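Local atomic coordinates of putative peptidase (Bacteroides fragilis, PDB entry 5DYN), a protein that probably acts as a clostripain-family (C11) cysteine protease linked to activation of B. fragilis toxin; this chain is an N-terminal piece of the protease. Residues L65-K70 with V77-E82. Residues are numbered along the deposited sequence; the frame is centred on the assembly and turned at random.
Sequences LIRLGK and VEETIE
Leu65-Lys70 and Val77-Glu82 pair as the antiparallel arms of a beta hairpin, and near the end away from the turn a classic bulge places Ile81 and Glu82 both opposite Leu65. Leu65 O takes two donors in its carbonyl plane, Ile81 N at 2.8 Å and Glu82 N at 3.2 Å, while Leu65 N returns a bond to Glu82 O. Beyond the bulge Arg67 and Glu79 exchange both backbone bonds, and Val77 N meets Gly69 O at 2.7 Å, nearly straight at 173°.

At the bulge Ile81 points toward the other strand. Its CB lies 4.0 Å from Leu65 CG; CG1 stands anti to the carbonyl carbon (chi1 -53°), and CD1 ends 4.0 Å from Arg67 CB. On the face carrying Leu65, Arg67 and Glu79, the latter two run side by side, their flat ends turned 34° apart. The carboxylate sits at the guanidinium edge in a salt bridge whose hydrogen bond, Arg67 NH1 to Glu79 OE1 at 3.3 Å, is weak. On the face of Ile66, Leu68, Glu78 and Thr80, Leu68 CD2 touches Glu78 CG at 4.0 Å, and Glu78 pairs with Lys40.

Backbone bonds of Ile66 with Val55 and Leu68 with Leu53 continue the sheet; Arg67 NH2 adds links to Ala48 O and Asn52 OD1. With NE also bonded outside the hairpin, the guanidinium is held from several sides, and the Glu79 bridge probably adds only modestly.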
loop_
_atom_site.group_PDB
_atom_site.type_symbol
_atom_site.label_atom_id
_atom_site.label_comp_id
_atom_site.label_asym_id
_atom_site.label_seq_id
_atom_site.Cartn_x
_atom_site.Cartn_y
_atom_site.Cartn_z
ATOM N N LEU A 65 -18.877 -11.640 -2.564
ATOM C CA LEU A 65 -19.005 -10.223 -2.272
ATOM C C LEU A 65 -20.154 -10.008 -1.299
ATOM O O LEU A 65 -21.303 -10.336 -1.598
ATOM C CB LEU A 65 -19.230 -9.414 -3.548
ATOM C CG LEU A 65 -19.415 -7.914 -3.312
ATOM C CD1 LEU A 65 -18.195 -7.337 -2.608
ATOM C CD2 LEU A 65 -19.687 -7.188 -4.618
ATOM N N ILE A 66 -19.836 -9.464 -0.133
ATOM C CA ILE A 66 -20.832 -9.259 0.904
ATOM C C ILE A 66 -20.889 -7.804 1.341
ATOM O O ILE A 66 -20.059 -6.990 0.941
ATOM C CB ILE A 66 -20.551 -10.135 2.142
ATOM C CG1 ILE A 66 -19.305 -9.635 2.871
ATOM C CG2 ILE A 66 -20.404 -11.599 1.746
ATOM C CD1 ILE A 66 -18.920 -10.473 4.064
ATOM N N ARG A 67 -21.883 -7.490 2.162
ATOM C CA ARG A 67 -22.029 -6.161 2.729
ATOM C C ARG A 67 -22.264 -6.283 4.225
ATOM O O ARG A 67 -23.118 -7.053 4.660
ATOM C CB ARG A 67 -23.182 -5.408 2.063
ATOM C CG ARG A 67 -23.461 -4.051 2.681
ATOM C CD ARG A 67 -24.673 -3.381 2.057
ATOM N NE ARG A 67 -24.866 -2.035 2.591
ATOM C CZ ARG A 67 -25.571 -1.761 3.684
ATOM N NH1 ARG A 67 -26.159 -2.740 4.360
ATOM N NH2 ARG A 67 -25.692 -0.508 4.103
ATOM N N LEU A 68 -21.499 -5.536 5.010
ATOM C CA LEU A 68 -21.622 -5.595 6.461
ATOM C C LEU A 68 -22.611 -4.552 6.963
ATOM O O LEU A 68 -22.221 -3.541 7.544
ATOM C CB LEU A 68 -20.260 -5.398 7.128
ATOM C CG LEU A 68 -19.180 -6.420 6.766
ATOM C CD1 LEU A 68 -17.935 -6.212 7.615
ATOM C CD2 LEU A 68 -19.703 -7.841 6.911
ATOM N N GLY A 69 -23.894 -4.802 6.728
ATOM C CA GLY A 69 -24.937 -3.906 7.188
ATOM C C GLY A 69 -25.420 -4.286 8.571
ATOM O O GLY A 69 -24.915 -5.230 9.177
ATOM N N LYS A 70 -26.398 -3.545 9.076
ATOM C CA LYS A 70 -26.994 -3.844 10.372
ATOM C C LYS A 70 -28.433 -4.296 10.201
ATOM O O LYS A 70 -29.150 -3.768 9.351
ATOM C CB LYS A 70 -26.942 -2.623 11.290
ATOM C CG LYS A 70 -25.547 -2.125 11.608
ATOM C CD LYS A 70 -25.626 -0.838 12.408
ATOM C CE LYS A 70 -24.264 -0.375 12.877
ATOM N NZ LYS A 70 -24.369 0.912 13.617
ATOM N N VAL A 77 -24.722 -7.588 10.435
ATOM C CA VAL A 77 -24.991 -8.833 9.723
ATOM C C VAL A 77 -24.381 -8.839 8.322
ATOM O O VAL A 77 -24.280 -7.799 7.669
ATOM C CB VAL A 77 -26.510 -9.102 9.608
ATOM C CG1 VAL A 77 -27.112 -9.375 10.979
ATOM C CG2 VAL A 77 -27.215 -7.931 8.931
ATOM N N GLU A 78 -23.974 -10.021 7.870
ATOM C CA GLU A 78 -23.439 -10.186 6.524
ATOM C C GLU A 78 -24.562 -10.265 5.498
ATOM O O GLU A 78 -25.503 -11.038 5.659
ATOM C CB GLU A 78 -22.575 -11.444 6.432
ATOM C CG GLU A 78 -21.390 -11.483 7.375
ATOM C CD GLU A 78 -20.604 -12.770 7.238
ATOM O OE1 GLU A 78 -20.880 -13.530 6.285
ATOM O OE2 GLU A 78 -19.719 -13.028 8.078
ATOM N N GLU A 79 -24.456 -9.469 4.440
ATOM C CA GLU A 79 -25.437 -9.497 3.364
ATOM C C GLU A 79 -24.779 -9.904 2.052
ATOM O O GLU A 79 -23.919 -9.192 1.538
ATOM C CB GLU A 79 -26.112 -8.133 3.215
ATOM C CG GLU A 79 -26.711 -7.592 4.501
ATOM C CD GLU A 79 -27.175 -6.154 4.369
ATOM O OE1 GLU A 79 -27.157 -5.627 3.236
ATOM O OE2 GLU A 79 -27.555 -5.552 5.397
ATOM N N THR A 80 -25.187 -11.046 1.511
ATOM C CA THR A 80 -24.616 -11.538 0.262
ATOM C C THR A 80 -25.062 -10.700 -0.932
ATOM O O THR A 80 -26.255 -10.602 -1.224
ATOM C CB THR A 80 -24.991 -13.006 0.012
ATOM O OG1 THR A 80 -24.444 -13.822 1.055
ATOM C CG2 THR A 80 -24.445 -13.476 -1.326
ATOM N N ILE A 81 -24.093 -10.095 -1.613
ATOM C CA ILE A 81 -24.364 -9.305 -2.810
ATOM C C ILE A 81 -24.201 -10.161 -4.063
ATOM O O ILE A 81 -25.018 -10.093 -4.986
ATOM C CB ILE A 81 -23.434 -8.082 -2.906
ATOM C CG1 ILE A 81 -23.489 -7.269 -1.612
ATOM C CG2 ILE A 81 -23.795 -7.226 -4.117
ATOM C CD1 ILE A 81 -24.884 -6.858 -1.212
ATOM N N GLU A 82 -23.141 -10.963 -4.089
ATOM C CA GLU A 82 -22.915 -11.898 -5.186
ATOM C C GLU A 82 -21.954 -13.006 -4.771
ATOM O O GLU A 82 -20.967 -12.759 -4.080
ATOM C CB GLU A 82 -22.376 -11.166 -6.423
ATOM C CG GLU A 82 -22.278 -12.040 -7.672
ATOM C CD GLU A 82 -21.803 -11.275 -8.900
ATOM O OE1 GLU A 82 -21.503 -10.067 -8.776
ATOM O OE2 GLU A 82 -21.727 -11.883 -9.990
#